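Local coordinates for MaoC family protein (Mycobacterium tuberculosis H37Rv, PDB 3KHP) that probably hydrates enoyl thioesters to (3R)-hydroxyacyl thioesters and dehydrates them in reverse, as a MaoC-type hydratase, at residues D44-A49 with Q71-Y77; D191-E196 with F266-S272; Q198-R203 with L229-C233. One frame throughout, in Å; residues are numbered along the deposited sequence.

Contact 1. Residues D44-A49 with Q71-Y77; sequences DTLLYA and QQVLPTY
Tyr48 and Tyr77 meet here, where helix 42-51 packs against the loop 71-77 in the N-terminal half of a double hot-dog fold, the architecture of the hydratase 2 family. CB of Tyr48 lies 3.7 Å from CD1 of Tyr77. One bond on, CG of Tyr48 is only 3.5 Å from the same CD1, because the ring of Tyr77 drives its edge into one face of the Tyr48 ring. The planes stand at 72°, a T-shaped pair. Further along that side, CA of Tyr77 adds a CH-pi contact with the Tyr48 ring. CE2 of Tyr48 passes CB of Leu74 at 4.2 Å, close to the ring plane. Finally the phenol OH reaches Thr76 OG1 at 2.5 Å, a very short hydrogen bond of doubtful exact length that either hydroxyl could donate, with OG1 in the plane of the ring. With CG anti to the backbone N (chi1 171°), Tyr48 stretches from the helix across to the 3-10 turn 75-77.

Tyr77 has a second neighbour from the helix: CG2 of Thr45 sits over one of its faces, 3.8 Å from the ring centroid, and also touches CG1 of Val73. The Thr45 hydroxyl is hydrogen-bonded mainly outside the contact, to the carbonyls of Ala114 and Asp42; from Gln71 NE2 it receives a weak, bent bond, 134° at the hydrogen. The extended Gln71 side chain lays the same amide against CD2 of Leu46. Trp40 makes an edge-to-face pair with Tyr77 from within the chain, while the salt bridge from Asp44 to Arg43 of the second subunit ties the helix to that chain. Between the two backbones, a single water gives a hydrogen bond to Thr45 O and takes one from Leu74 N at 2.9 Å.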
ATOM      1  N   ASP A  44       3.112  -6.393   5.628  1.00 13.56           N
ATOM      2  CA  ASP A  44       1.697  -6.158   5.747  1.00 13.58           C
ATOM      3  C   ASP A  44       1.406  -5.033   6.728  1.00 12.62           C
ATOM      4  O   ASP A  44       0.524  -4.232   6.485  1.00 11.56           O
ATOM      5  CB  ASP A  44       0.972  -7.437   6.231  1.00 13.45           C
ATOM      6  CG  ASP A  44       1.071  -8.547   5.255  1.00 13.55           C
ATOM      7  OD1 ASP A  44       0.638  -8.327   4.127  1.00 17.15           O
ATOM      8  OD2 ASP A  44       1.632  -9.630   5.565  1.00 17.15           O
ATOM      9  N   THR A  45       2.123  -4.993   7.849  1.00 12.69           N
ATOM     10  CA  THR A  45       1.781  -4.040   8.914  1.00 13.05           C
ATOM     11  C   THR A  45       2.352  -2.684   8.531  1.00 13.52           C
ATOM     12  O   THR A  45       1.754  -1.664   8.795  1.00 13.75           O
ATOM     13  CB  THR A  45       2.256  -4.501  10.296  1.00 13.23           C
ATOM     14  OG1 THR A  45       3.545  -5.114  10.188  1.00 14.36           O
ATOM     15  CG2 THR A  45       1.273  -5.522  10.933  1.00 12.33           C
ATOM     16  N   LEU A  46       3.497  -2.698   7.849  1.00 13.37           N
ATOM     17  CA  LEU A  46       4.048  -1.500   7.261  1.00 12.96           C
ATOM     18  C   LEU A  46       3.088  -0.948   6.197  1.00 13.56           C
ATOM     19  O   LEU A  46       2.741   0.234   6.220  1.00 11.92           O
ATOM     20  CB  LEU A  46       5.422  -1.798   6.624  1.00 11.97           C
ATOM     21  CG  LEU A  46       6.562  -2.130   7.611  1.00 12.00           C
ATOM     22  CD1 LEU A  46       7.725  -2.749   6.889  1.00  5.28           C
ATOM     23  CD2 LEU A  46       6.975  -0.917   8.470  1.00 11.01           C
ATOM     24  N   LEU A  47       2.661  -1.812   5.274  1.00 13.38           N
ATOM     25  CA  LEU A  47       1.758  -1.387   4.205  1.00 14.48           C
ATOM     26  C   LEU A  47       0.455  -0.805   4.738  1.00 14.69           C
ATOM     27  O   LEU A  47      -0.099   0.144   4.149  1.00 15.55           O
ATOM     28  CB  LEU A  47       1.450  -2.569   3.268  1.00 14.61           C
ATOM     29  CG  LEU A  47       0.602  -2.239   2.045  1.00 16.10           C
ATOM     30  CD1 LEU A  47       1.112  -1.021   1.312  1.00 13.24           C
ATOM     31  CD2 LEU A  47       0.527  -3.447   1.082  1.00 15.16           C
ATOM     32  N   TYR A  48      -0.031  -1.382   5.838  1.00 14.38           N
ATOM     33  CA  TYR A  48      -1.283  -0.934   6.473  1.00 14.12           C
ATOM     34  C   TYR A  48      -1.041   0.456   7.026  1.00 13.64           C
ATOM     35  O   TYR A  48      -1.849   1.353   6.813  1.00 14.43           O
ATOM     36  CB  TYR A  48      -1.719  -1.896   7.600  1.00 13.90           C
ATOM     37  CG  TYR A  48      -2.878  -1.359   8.421  1.00 14.36           C
ATOM     38  CD1 TYR A  48      -4.191  -1.533   8.001  1.00 14.17           C
ATOM     39  CD2 TYR A  48      -2.671  -0.687   9.597  1.00 10.54           C
ATOM     40  CE1 TYR A  48      -5.252  -0.983   8.696  1.00 13.82           C
ATOM     41  CE2 TYR A  48      -3.745  -0.157  10.316  1.00 13.02           C
ATOM     42  CZ  TYR A  48      -5.027  -0.340   9.870  1.00 12.84           C
ATOM     43  OH  TYR A  48      -6.084   0.146  10.576  1.00 12.11           O
ATOM     44  N   ALA A  49       0.040   0.621   7.786  1.00 12.46           N
ATOM     45  CA  ALA A  49       0.393   1.934   8.327  1.00 12.14           C
ATOM     46  C   ALA A  49       0.386   3.018   7.226  1.00 11.45           C
ATOM     47  O   ALA A  49      -0.199   4.059   7.402  1.00 10.35           O
ATOM     48  CB  ALA A  49       1.781   1.898   9.020  1.00 11.41           C
ATOM     49  N   GLN A  71       9.743  -1.484  15.290  1.00 19.82           N
ATOM     50  CA  GLN A  71       8.435  -1.329  14.665  1.00 19.44           C
ATOM     51  C   GLN A  71       7.332  -1.511  15.699  1.00 19.51           C
ATOM     52  O   GLN A  71       7.369  -2.450  16.497  1.00 20.46           O
ATOM     53  CB  GLN A  71       8.234  -2.337  13.526  1.00 19.20           C
ATOM     54  CG  GLN A  71       7.038  -1.966  12.652  1.00 18.22           C
ATOM     55  CD  GLN A  71       6.753  -3.006  11.659  1.00 17.61           C
ATOM     56  OE1 GLN A  71       7.637  -3.792  11.312  1.00 20.00           O
ATOM     57  NE2 GLN A  71       5.519  -3.039  11.162  1.00 19.08           N
ATOM     58  N   GLN A  72       6.390  -0.583  15.702  1.00 19.46           N
ATOM     59  CA  GLN A  72       5.097  -0.739  16.346  1.00 19.66           C
ATOM     60  C   GLN A  72       3.975  -0.944  15.277  1.00 19.33           C
ATOM     61  O   GLN A  72       4.089  -0.476  14.142  1.00 19.17           O
ATOM     62  CB  GLN A  72       4.765   0.520  17.143  1.00 20.28           C
ATOM     63  CG  GLN A  72       5.729   0.819  18.258  1.00 22.25           C
ATOM     64  CD  GLN A  72       5.275   1.970  19.113  1.00 24.32           C
ATOM     65  OE1 GLN A  72       4.205   1.920  19.702  1.00 25.97           O
ATOM     66  NE2 GLN A  72       6.094   3.019  19.193  1.00 25.09           N
ATOM     67  N   VAL A  73       2.894  -1.620  15.674  1.00 18.22           N
ATOM     68  CA  VAL A  73       1.758  -1.931  14.804  1.00 16.80           C
ATOM     69  C   VAL A  73       0.564  -1.136  15.266  1.00 15.66           C
ATOM     70  O   VAL A  73       0.253  -1.096  16.444  1.00 14.29           O
ATOM     71  CB  VAL A  73       1.444  -3.430  14.842  1.00 16.66           C
ATOM     72  CG1 VAL A  73       0.208  -3.743  13.973  1.00 16.70           C
ATOM     73  CG2 VAL A  73       2.636  -4.194  14.341  1.00 15.62           C
ATOM     74  N   LEU A  74      -0.114  -0.457  14.361  1.00 15.17           N
ATOM     75  CA  LEU A  74      -1.278   0.295  14.824  1.00 15.44           C
ATOM     76  C   LEU A  74      -2.361  -0.653  15.354  1.00 16.05           C
ATOM     77  O   LEU A  74      -2.547  -1.773  14.842  1.00 15.87           O
ATOM     78  CB  LEU A  74      -1.818   1.194  13.740  1.00 16.12           C
ATOM     79  CG  LEU A  74      -0.863   2.296  13.309  1.00 15.30           C
ATOM     80  CD1 LEU A  74      -1.268   2.848  11.965  1.00 12.02           C
ATOM     81  CD2 LEU A  74      -0.771   3.338  14.355  1.00 12.93           C
ATOM     82  N   PRO A  75      -3.040  -0.255  16.433  1.00 17.28           N
ATOM     83  CA  PRO A  75      -3.985  -1.219  17.027  1.00 17.14           C
ATOM     84  C   PRO A  75      -5.205  -1.409  16.135  1.00 15.99           C
ATOM     85  O   PRO A  75      -5.809  -2.480  16.157  1.00 15.49           O
ATOM     86  CB  PRO A  75      -4.346  -0.603  18.387  1.00 17.30           C
ATOM     87  CG  PRO A  75      -4.010   0.836  18.267  1.00 18.39           C
ATOM     88  CD  PRO A  75      -2.816   0.902  17.309  1.00 17.76           C
ATOM     89  N   THR A  76      -5.522  -0.418  15.314  1.00 15.11           N
ATOM     90  CA  THR A  76      -6.599  -0.589  14.350  1.00 14.44           C
ATOM     91  C   THR A  76      -6.288  -1.645  13.311  1.00 14.87           C
ATOM     92  O   THR A  76      -7.189  -2.045  12.557  1.00 14.56           O
ATOM     93  CB  THR A  76      -6.957   0.674  13.604  1.00 14.26           C
ATOM     94  OG1 THR A  76      -5.845   1.096  12.822  1.00 14.66           O
ATOM     95  CG2 THR A  76      -7.437   1.750  14.550  1.00 10.56           C
ATOM     96  N   TYR A  77      -5.037  -2.126  13.267  1.00 14.24           N
ATOM     97  CA  TYR A  77      -4.731  -3.303  12.443  1.00 13.92           C
ATOM     98  C   TYR A  77      -5.592  -4.534  12.862  1.00 13.76           C
ATOM     99  O   TYR A  77      -5.716  -5.473  12.100  1.00 14.15           O
ATOM    100  CB  TYR A  77      -3.228  -3.622  12.440  1.00 13.40           C
ATOM    101  CG  TYR A  77      -2.822  -4.670  11.438  1.00 11.55           C
ATOM    102  CD1 TYR A  77      -2.883  -4.415  10.064  1.00 10.96           C
ATOM    103  CD2 TYR A  77      -2.431  -5.941  11.857  1.00 11.74           C
ATOM    104  CE1 TYR A  77      -2.552  -5.395   9.128  1.00 10.22           C
ATOM    105  CE2 TYR A  77      -2.107  -6.950  10.924  1.00 13.46           C
ATOM    106  CZ  TYR A  77      -2.158  -6.655   9.563  1.00 10.49           C
ATOM    107  OH  TYR A  77      -1.850  -7.625   8.666  1.00 12.13           O
TER
HETATM  108  O   HOH W   1       0.871  -0.817  11.642  1.00 14.32           O

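Contact 2. Residues D191-E196 with F266-S272; sequences DMPTRE and FPGETLS
Asp191 and Ser272 face each other as an antiparallel non-hydrogen-bonded pair, their side chains rising from the same face of the sheet. The carboxylate of Asp191 leans over toward its neighbour and takes the serine hydroxyl on OD1, with Ser272 OG at 2.4 Å, so short that the exact length is doubtful. One residue on, Met192 and Leu271 form the hydrogen-bonded pair and turn to the other face. Their backbones are joined both ways, Met192 N to Leu271 O and Leu271 N to Met192 O, each 2.8 Å. The two side chains then part: Met192, bent at chi2, runs off along helix 231-245, whereas Leu271 heads for Thr194, and its CD1 comes to 3.6 Å from Thr194 CG2.

Strand 188-192 is the outermost strand of the antiparallel sheet within this chain, and this ladder joins it to strand 271-279 in the C-terminal hot-dog half. Val237 of helix 231-245 touches both Met192 and Leu271, so the helix lies on their face of the sheet.

Past the strands, Thr194 takes over. Its OG1 lies between the backbone N and the carbonyl carbon (chi1 70°), which turns the hydroxyl to the turn and the methyl to Leu271. OG1 donates to Glu269 O at 2.6 Å, in the carbonyl plane and on a lone pair, and accepts from Gly268 N at 2.9 Å. One hydroxyl thereby holds the third and fourth residues of the type II turn from Phe266 to Glu269, while the Glu269 carboxylate reaches back to Phe266 N and pairs with Arg298. A water bonded to Thr194 N, Gly268 O and Thr270 OG1 bridges the segments as well. At the far end, CB of Pro267 rests 3.2 Å from Arg195 O.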
ATOM      1  N   ASP A 191      -5.430  17.211  13.361  1.00 22.14           N
ATOM      2  CA  ASP A 191      -5.638  17.136  11.932  1.00 22.17           C
ATOM      3  C   ASP A 191      -4.713  16.133  11.278  1.00 22.37           C
ATOM      4  O   ASP A 191      -3.507  16.117  11.531  1.00 22.83           O
ATOM      5  CB  ASP A 191      -5.408  18.493  11.290  1.00 22.50           C
ATOM      6  CG  ASP A 191      -6.513  19.470  11.595  1.00 22.87           C
ATOM      7  OD1 ASP A 191      -7.535  19.036  12.138  1.00 23.34           O
ATOM      8  OD2 ASP A 191      -6.360  20.674  11.303  1.00 26.96           O
ATOM      9  N   MET A 192      -5.281  15.290  10.424  1.00 21.97           N
ATOM     10  CA  MET A 192      -4.499  14.346   9.656  1.00 21.60           C
ATOM     11  C   MET A 192      -4.935  14.446   8.210  1.00 21.22           C
ATOM     12  O   MET A 192      -6.094  14.230   7.867  1.00 20.94           O
ATOM     13  CB  MET A 192      -4.712  12.937  10.170  1.00 21.58           C
ATOM     14  CG  MET A 192      -4.193  12.663  11.552  1.00 22.53           C
ATOM     15  SD  MET A 192      -2.426  12.448  11.591  1.00 25.02           S
ATOM     16  CE  MET A 192      -2.226  11.828  13.279  1.00 22.39           C
ATOM     17  N   PRO A 193      -4.016  14.810   7.342  1.00 21.51           N
ATOM     18  CA  PRO A 193      -4.430  14.899   5.948  1.00 20.20           C
ATOM     19  C   PRO A 193      -4.508  13.521   5.343  1.00 19.52           C
ATOM     20  O   PRO A 193      -3.973  12.588   5.907  1.00 17.94           O
ATOM     21  CB  PRO A 193      -3.318  15.727   5.294  1.00 20.38           C
ATOM     22  CG  PRO A 193      -2.196  15.647   6.156  1.00 21.62           C
ATOM     23  CD  PRO A 193      -2.688  15.411   7.568  1.00 21.46           C
ATOM     24  N   THR A 194      -5.191  13.404   4.207  1.00 18.95           N
ATOM     25  CA  THR A 194      -5.197  12.176   3.475  1.00 18.51           C
ATOM     26  C   THR A 194      -4.840  12.499   2.060  1.00 18.87           C
ATOM     27  O   THR A 194      -4.956  13.638   1.647  1.00 19.29           O
ATOM     28  CB  THR A 194      -6.564  11.478   3.527  1.00 18.28           C
ATOM     29  OG1 THR A 194      -7.492  12.234   2.761  1.00 16.29           O
ATOM     30  CG2 THR A 194      -7.043  11.350   4.942  1.00 14.00           C
ATOM     31  N   ARG A 195      -4.405  11.495   1.329  1.00 19.31           N
ATOM     32  CA  ARG A 195      -3.991  11.679  -0.047  1.00 20.76           C
ATOM     33  C   ARG A 195      -5.097  11.295  -1.010  1.00 20.81           C
ATOM     34  O   ARG A 195      -5.867  10.388  -0.775  1.00 19.96           O
ATOM     35  CB  ARG A 195      -2.783  10.830  -0.374  1.00 21.09           C
ATOM     36  CG  ARG A 195      -1.476  11.359   0.230  1.00 23.71           C
ATOM     37  CD  ARG A 195      -0.364  10.397  -0.035  1.00 26.99           C
ATOM     38  NE  ARG A 195       0.796  10.746   0.794  1.00 32.56           N
ATOM     39  CZ  ARG A 195       1.706  11.673   0.492  1.00 32.35           C
ATOM     40  NH1 ARG A 195       2.684  11.891   1.342  1.00 32.73           N
ATOM     41  NH2 ARG A 195       1.641  12.375  -0.642  1.00 32.86           N
ATOM     42  N   GLU A 196      -5.109  12.015  -2.108  1.00 21.04           N
ATOM     43  CA  GLU A 196      -5.990  11.811  -3.223  1.00 22.08           C
ATOM     44  C   GLU A 196      -5.915  10.383  -3.743  1.00 19.94           C
ATOM     45  O   GLU A 196      -6.890   9.835  -4.204  1.00 19.02           O
ATOM     46  CB  GLU A 196      -5.561  12.827  -4.311  1.00 23.13           C
ATOM     47  CG  GLU A 196      -6.420  12.867  -5.484  1.00 28.48           C
ATOM     48  CD  GLU A 196      -5.992  11.846  -6.545  1.00 34.37           C
ATOM     49  OE1 GLU A 196      -4.771  11.494  -6.599  1.00 36.52           O
ATOM     50  OE2 GLU A 196      -6.895  11.427  -7.322  1.00 36.97           O
ATOM     51  N   PHE A 266     -13.880  11.635   1.186  1.00 17.32           N
ATOM     52  CA  PHE A 266     -13.212  11.451  -0.103  1.00 18.04           C
ATOM     53  C   PHE A 266     -11.710  11.495   0.072  1.00 17.59           C
ATOM     54  O   PHE A 266     -11.224  12.271   0.872  1.00 18.14           O
ATOM     55  CB  PHE A 266     -13.721  12.498  -1.101  1.00 18.21           C
ATOM     56  CG  PHE A 266     -15.185  12.393  -1.339  1.00 19.13           C
ATOM     57  CD1 PHE A 266     -15.679  11.548  -2.340  1.00 21.39           C
ATOM     58  CD2 PHE A 266     -16.091  13.101  -0.552  1.00 20.59           C
ATOM     59  CE1 PHE A 266     -17.061  11.443  -2.563  1.00 21.73           C
ATOM     60  CE2 PHE A 266     -17.473  12.992  -0.783  1.00 22.09           C
ATOM     61  CZ  PHE A 266     -17.946  12.154  -1.789  1.00 20.80           C
ATOM     62  N   PRO A 267     -10.964  10.646  -0.645  1.00 17.90           N
ATOM     63  CA  PRO A 267      -9.504  10.733  -0.454  1.00 18.03           C
ATOM     64  C   PRO A 267      -9.012  12.114  -0.875  1.00 18.57           C
ATOM     65  O   PRO A 267      -9.500  12.681  -1.883  1.00 17.75           O
ATOM     66  CB  PRO A 267      -8.942   9.647  -1.352  1.00 18.70           C
ATOM     67  CG  PRO A 267     -10.134   8.870  -1.901  1.00 17.85           C
ATOM     68  CD  PRO A 267     -11.358   9.659  -1.658  1.00 17.65           C
ATOM     69  N   GLY A 268      -8.140  12.682  -0.041  1.00 18.66           N
ATOM     70  CA  GLY A 268      -7.628  14.038  -0.231  1.00 18.68           C
ATOM     71  C   GLY A 268      -8.142  14.976   0.841  1.00 18.93           C
ATOM     72  O   GLY A 268      -7.558  16.023   1.089  1.00 19.33           O
ATOM     73  N   GLU A 269      -9.234  14.603   1.490  1.00 18.93           N
ATOM     74  CA  GLU A 269      -9.809  15.455   2.547  1.00 19.04           C
ATOM     75  C   GLU A 269      -9.028  15.287   3.837  1.00 18.20           C
ATOM     76  O   GLU A 269      -8.436  14.256   4.074  1.00 17.36           O
ATOM     77  CB  GLU A 269     -11.289  15.142   2.777  1.00 18.73           C
ATOM     78  CG  GLU A 269     -12.173  15.518   1.633  1.00 19.76           C
ATOM     79  CD  GLU A 269     -13.650  15.347   1.949  1.00 21.90           C
ATOM     80  OE1 GLU A 269     -14.061  14.242   2.380  1.00 19.30           O
ATOM     81  OE2 GLU A 269     -14.399  16.335   1.735  1.00 22.97           O
ATOM     82  N   THR A 270      -9.032  16.325   4.648  1.00 17.85           N
ATOM     83  CA  THR A 270      -8.303  16.330   5.889  1.00 18.33           C
ATOM     84  C   THR A 270      -9.225  15.949   6.982  1.00 18.22           C
ATOM     85  O   THR A 270     -10.293  16.520   7.123  1.00 18.37           O
ATOM     86  CB  THR A 270      -7.685  17.711   6.165  1.00 18.37           C
ATOM     87  OG1 THR A 270      -6.644  17.956   5.210  1.00 18.97           O
ATOM     88  CG2 THR A 270      -7.104  17.786   7.568  1.00 19.57           C
ATOM     89  N   LEU A 271      -8.798  14.962   7.761  1.00 19.15           N
ATOM     90  CA  LEU A 271      -9.569  14.452   8.856  1.00 18.62           C
ATOM     91  C   LEU A 271      -9.140  15.076  10.213  1.00 19.81           C
ATOM     92  O   LEU A 271      -8.008  14.832  10.698  1.00 19.92           O
ATOM     93  CB  LEU A 271      -9.473  12.930   8.867  1.00 17.49           C
ATOM     94  CG  LEU A 271     -10.073  12.239   7.646  1.00 15.82           C
ATOM     95  CD1 LEU A 271      -9.539  10.843   7.525  1.00 12.40           C
ATOM     96  CD2 LEU A 271     -11.592  12.237   7.664  1.00 13.33           C
ATOM     97  N   SER A 272     -10.055  15.851  10.822  1.00 19.85           N
ATOM     98  CA  SER A 272      -9.870  16.438  12.173  1.00 20.75           C
ATOM     99  C   SER A 272     -10.480  15.617  13.274  1.00 20.11           C
ATOM    100  O   SER A 272     -11.692  15.604  13.413  1.00 20.86           O
ATOM    101  CB  SER A 272     -10.584  17.789  12.308  1.00 21.06           C
ATOM    102  OG  SER A 272      -9.896  18.795  11.657  1.00 24.81           O
TER
HETATM  103  O   HOH W   2      -5.785  16.258   3.322  1.00 13.38           O

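Contact 3. Residues Q198-R203 with L229-C233; sequences QALIYR and LHGLC
Tyr202 is the bump here: its ring pushes into the hollow between His230 and Cys233. CD2 of Tyr202 comes down over the centre of the imidazole face, 3.4 Å from His230 CG, and with the planes at 66° this is an edge-to-face pair. Against one face of the tyrosine ring lies Cys233. Its CB stands 3.8 Å from the centroid, almost on the ring normal, and its SG makes an oblique sulfur-aromatic contact. The hydroxyl end passes CB of Leu232 and joins Leu232 O through a water.

The wedge fits where helix 198-202 meets the start of helix 231-245, the long helix of the C-terminal hot-dog half, with His230 as its N-cap residue. One turn back, CD1 of Leu229 settles against Ala199, 3.9 Å from Ala199 CB. CB of Arg203 also approaches the imidazole, 3.8 Å from CE1 of His230.

NE2 of His230 is hydrogen-bonded to the Asp207 carbonyl, and His212 stacks on the imidazole. Those two residues belong to the Asp-x-Asn-Pro-x-His sequence that carries the catalytic pair in R-specific hydratases, so His230 probably lies beside the active site, with Tyr202 packed against its ring.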
ATOM      1  N   GLN A 198      -5.004   7.839  -1.702  1.00 15.61           N
ATOM      2  CA  GLN A 198      -4.816   6.991  -0.535  1.00 16.65           C
ATOM      3  C   GLN A 198      -5.569   5.655  -0.590  1.00 15.97           C
ATOM      4  O   GLN A 198      -5.074   4.654  -0.124  1.00 17.60           O
ATOM      5  CB  GLN A 198      -5.158   7.723   0.747  1.00 16.76           C
ATOM      6  CG  GLN A 198      -4.610   7.023   1.963  1.00 19.69           C
ATOM      7  CD  GLN A 198      -4.362   7.973   3.125  1.00 22.82           C
ATOM      8  OE1 GLN A 198      -3.994   9.154   2.939  1.00 21.61           O
ATOM      9  NE2 GLN A 198      -4.614   7.481   4.329  1.00 21.76           N
ATOM     10  N   ALA A 199      -6.753   5.629  -1.162  1.00 14.72           N
ATOM     11  CA  ALA A 199      -7.507   4.407  -1.219  1.00 14.36           C
ATOM     12  C   ALA A 199      -6.786   3.327  -2.036  1.00 14.15           C
ATOM     13  O   ALA A 199      -6.908   2.132  -1.749  1.00 13.06           O
ATOM     14  CB  ALA A 199      -8.919   4.676  -1.744  1.00 13.37           C
ATOM     15  N   LEU A 200      -6.028   3.759  -3.051  1.00 14.31           N
ATOM     16  CA  LEU A 200      -5.243   2.842  -3.865  1.00 13.04           C
ATOM     17  C   LEU A 200      -4.179   2.116  -3.098  1.00 13.02           C
ATOM     18  O   LEU A 200      -3.851   0.984  -3.466  1.00 12.96           O
ATOM     19  CB  LEU A 200      -4.602   3.533  -5.087  1.00 13.41           C
ATOM     20  CG  LEU A 200      -5.490   4.262  -6.106  1.00 13.42           C
ATOM     21  CD1 LEU A 200      -4.701   4.890  -7.198  1.00 14.75           C
ATOM     22  CD2 LEU A 200      -6.576   3.409  -6.669  1.00 11.44           C
ATOM     23  N   ILE A 201      -3.619   2.710  -2.038  1.00 13.77           N
ATOM     24  CA  ILE A 201      -2.688   1.941  -1.205  1.00 13.10           C
ATOM     25  C   ILE A 201      -3.476   1.218  -0.112  1.00 11.83           C
ATOM     26  O   ILE A 201      -3.151   0.090   0.270  1.00 10.53           O
ATOM     27  CB  ILE A 201      -1.640   2.748  -0.491  1.00 13.23           C
ATOM     28  CG1 ILE A 201      -1.515   4.185  -1.011  1.00 18.02           C
ATOM     29  CG2 ILE A 201      -0.310   1.989  -0.525  1.00 17.14           C
ATOM     30  CD1 ILE A 201      -1.506   4.505  -2.701  1.00 18.54           C
ATOM     31  N   TYR A 202      -4.460   1.897   0.453  1.00 11.33           N
ATOM     32  CA  TYR A 202      -5.202   1.290   1.559  1.00 12.57           C
ATOM     33  C   TYR A 202      -5.884  -0.050   1.163  1.00 12.39           C
ATOM     34  O   TYR A 202      -5.932  -1.004   1.974  1.00 12.42           O
ATOM     35  CB  TYR A 202      -6.231   2.251   2.200  1.00 12.61           C
ATOM     36  CG  TYR A 202      -6.903   1.530   3.323  1.00 14.51           C
ATOM     37  CD1 TYR A 202      -6.276   1.404   4.563  1.00 16.25           C
ATOM     38  CD2 TYR A 202      -8.096   0.866   3.129  1.00 14.75           C
ATOM     39  CE1 TYR A 202      -6.849   0.707   5.570  1.00 13.18           C
ATOM     40  CE2 TYR A 202      -8.676   0.150   4.138  1.00 15.65           C
ATOM     41  CZ  TYR A 202      -8.039   0.065   5.356  1.00 15.85           C
ATOM     42  OH  TYR A 202      -8.577  -0.672   6.377  1.00 17.69           O
ATOM     43  N   ARG A 203      -6.308  -0.147  -0.096  1.00 12.79           N
ATOM     44  CA  ARG A 203      -6.981  -1.344  -0.628  1.00 13.62           C
ATOM     45  C   ARG A 203      -6.059  -2.546  -0.727  1.00 14.04           C
ATOM     46  O   ARG A 203      -6.529  -3.696  -0.909  1.00 13.81           O
ATOM     47  CB  ARG A 203      -7.663  -1.028  -2.003  1.00 13.92           C
ATOM     48  CG  ARG A 203      -6.755  -0.723  -3.175  1.00 13.97           C
ATOM     49  CD  ARG A 203      -7.491  -0.060  -4.357  1.00 13.90           C
ATOM     50  NE  ARG A 203      -8.500  -0.952  -4.913  1.00 15.24           N
ATOM     51  CZ  ARG A 203      -8.239  -2.012  -5.687  1.00 14.09           C
ATOM     52  NH1 ARG A 203      -7.005  -2.321  -6.018  1.00 10.82           N
ATOM     53  NH2 ARG A 203      -9.236  -2.796  -6.103  1.00 16.27           N
ATOM     54  N   LEU A 229     -13.210   7.142   0.229  1.00 14.32           N
ATOM     55  CA  LEU A 229     -12.229   6.455   1.027  1.00 13.89           C
ATOM     56  C   LEU A 229     -12.913   5.347   1.844  1.00 13.78           C
ATOM     57  O   LEU A 229     -14.040   5.510   2.334  1.00 13.80           O
ATOM     58  CB  LEU A 229     -11.561   7.461   1.961  1.00 13.69           C
ATOM     59  CG  LEU A 229     -10.300   6.959   2.660  1.00 14.26           C
ATOM     60  CD1 LEU A 229      -9.184   6.659   1.622  1.00 12.06           C
ATOM     61  CD2 LEU A 229      -9.853   7.946   3.689  1.00 11.74           C
ATOM     62  N   HIS A 230     -12.213   4.246   2.032  1.00 13.39           N
ATOM     63  CA  HIS A 230     -12.697   3.143   2.893  1.00 13.09           C
ATOM     64  C   HIS A 230     -12.997   3.695   4.272  1.00 14.08           C
ATOM     65  O   HIS A 230     -12.149   4.411   4.817  1.00 13.82           O
ATOM     66  CB  HIS A 230     -11.633   2.095   3.102  1.00 11.74           C
ATOM     67  CG  HIS A 230     -11.155   1.405   1.862  1.00 11.15           C
ATOM     68  ND1 HIS A 230     -10.409   2.038   0.886  1.00 10.18           N
ATOM     69  CD2 HIS A 230     -11.210   0.097   1.504  1.00 10.77           C
ATOM     70  CE1 HIS A 230     -10.054   1.150  -0.033  1.00 11.55           C
ATOM     71  NE2 HIS A 230     -10.534  -0.033   0.313  1.00 10.10           N
ATOM     72  N   GLY A 231     -14.178   3.360   4.841  1.00 14.37           N
ATOM     73  CA  GLY A 231     -14.508   3.700   6.230  1.00 13.97           C
ATOM     74  C   GLY A 231     -13.431   3.238   7.237  1.00 14.32           C
ATOM     75  O   GLY A 231     -13.066   3.965   8.181  1.00 13.20           O
ATOM     76  N   LEU A 232     -12.921   2.037   7.042  1.00 13.79           N
ATOM     77  CA  LEU A 232     -11.887   1.538   7.925  1.00 14.64           C
ATOM     78  C   LEU A 232     -10.575   2.332   7.786  1.00 15.24           C
ATOM     79  O   LEU A 232      -9.775   2.356   8.730  1.00 15.18           O
ATOM     80  CB  LEU A 232     -11.687   0.042   7.730  1.00 14.00           C
ATOM     81  CG  LEU A 232     -12.884  -0.791   8.275  1.00 12.99           C
ATOM     82  CD1 LEU A 232     -12.679  -2.258   7.979  1.00  9.66           C
ATOM     83  CD2 LEU A 232     -13.116  -0.534   9.816  1.00 12.20           C
ATOM     84  N   CYS A 233     -10.369   2.999   6.641  1.00 14.86           N
ATOM     85  CA  CYS A 233      -9.176   3.802   6.479  1.00 14.63           C
ATOM     86  C   CYS A 233      -9.309   5.050   7.359  1.00 15.41           C
ATOM     87  O   CYS A 233      -8.415   5.347   8.144  1.00 16.24           O
ATOM     88  CB  CYS A 233      -8.942   4.168   5.036  1.00 13.96           C
ATOM     89  SG  CYS A 233      -7.478   5.174   4.805  1.00 13.05           S
TER
HETATM   90  O   HOH W   3      -8.307   0.194   9.065  1.00  9.06           O

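Contact 3 sits between the other two. Contact 1 joins it across the two family domains, with Tyr48 CE1 3.9 Å from Tyr202 CE1 and Leu47 CD1 3.8 Å from Ile201 CG2; their centres are 14 Å apart. Contact 2 meets it through Pro267 CD, 3.7 Å from Leu229 N, and its centre is about 11 Å away. Contact 3 is nested inside the loop that contact 2 closes, and strand 188-192 runs on to helix 198-202. Contacts 1 and 2 do not touch, their nearest atoms being about 9 Å apart. All three touch the second subunit. Contact 3, through His230, touches Asp207 and His212, where the hydratase site probably lies.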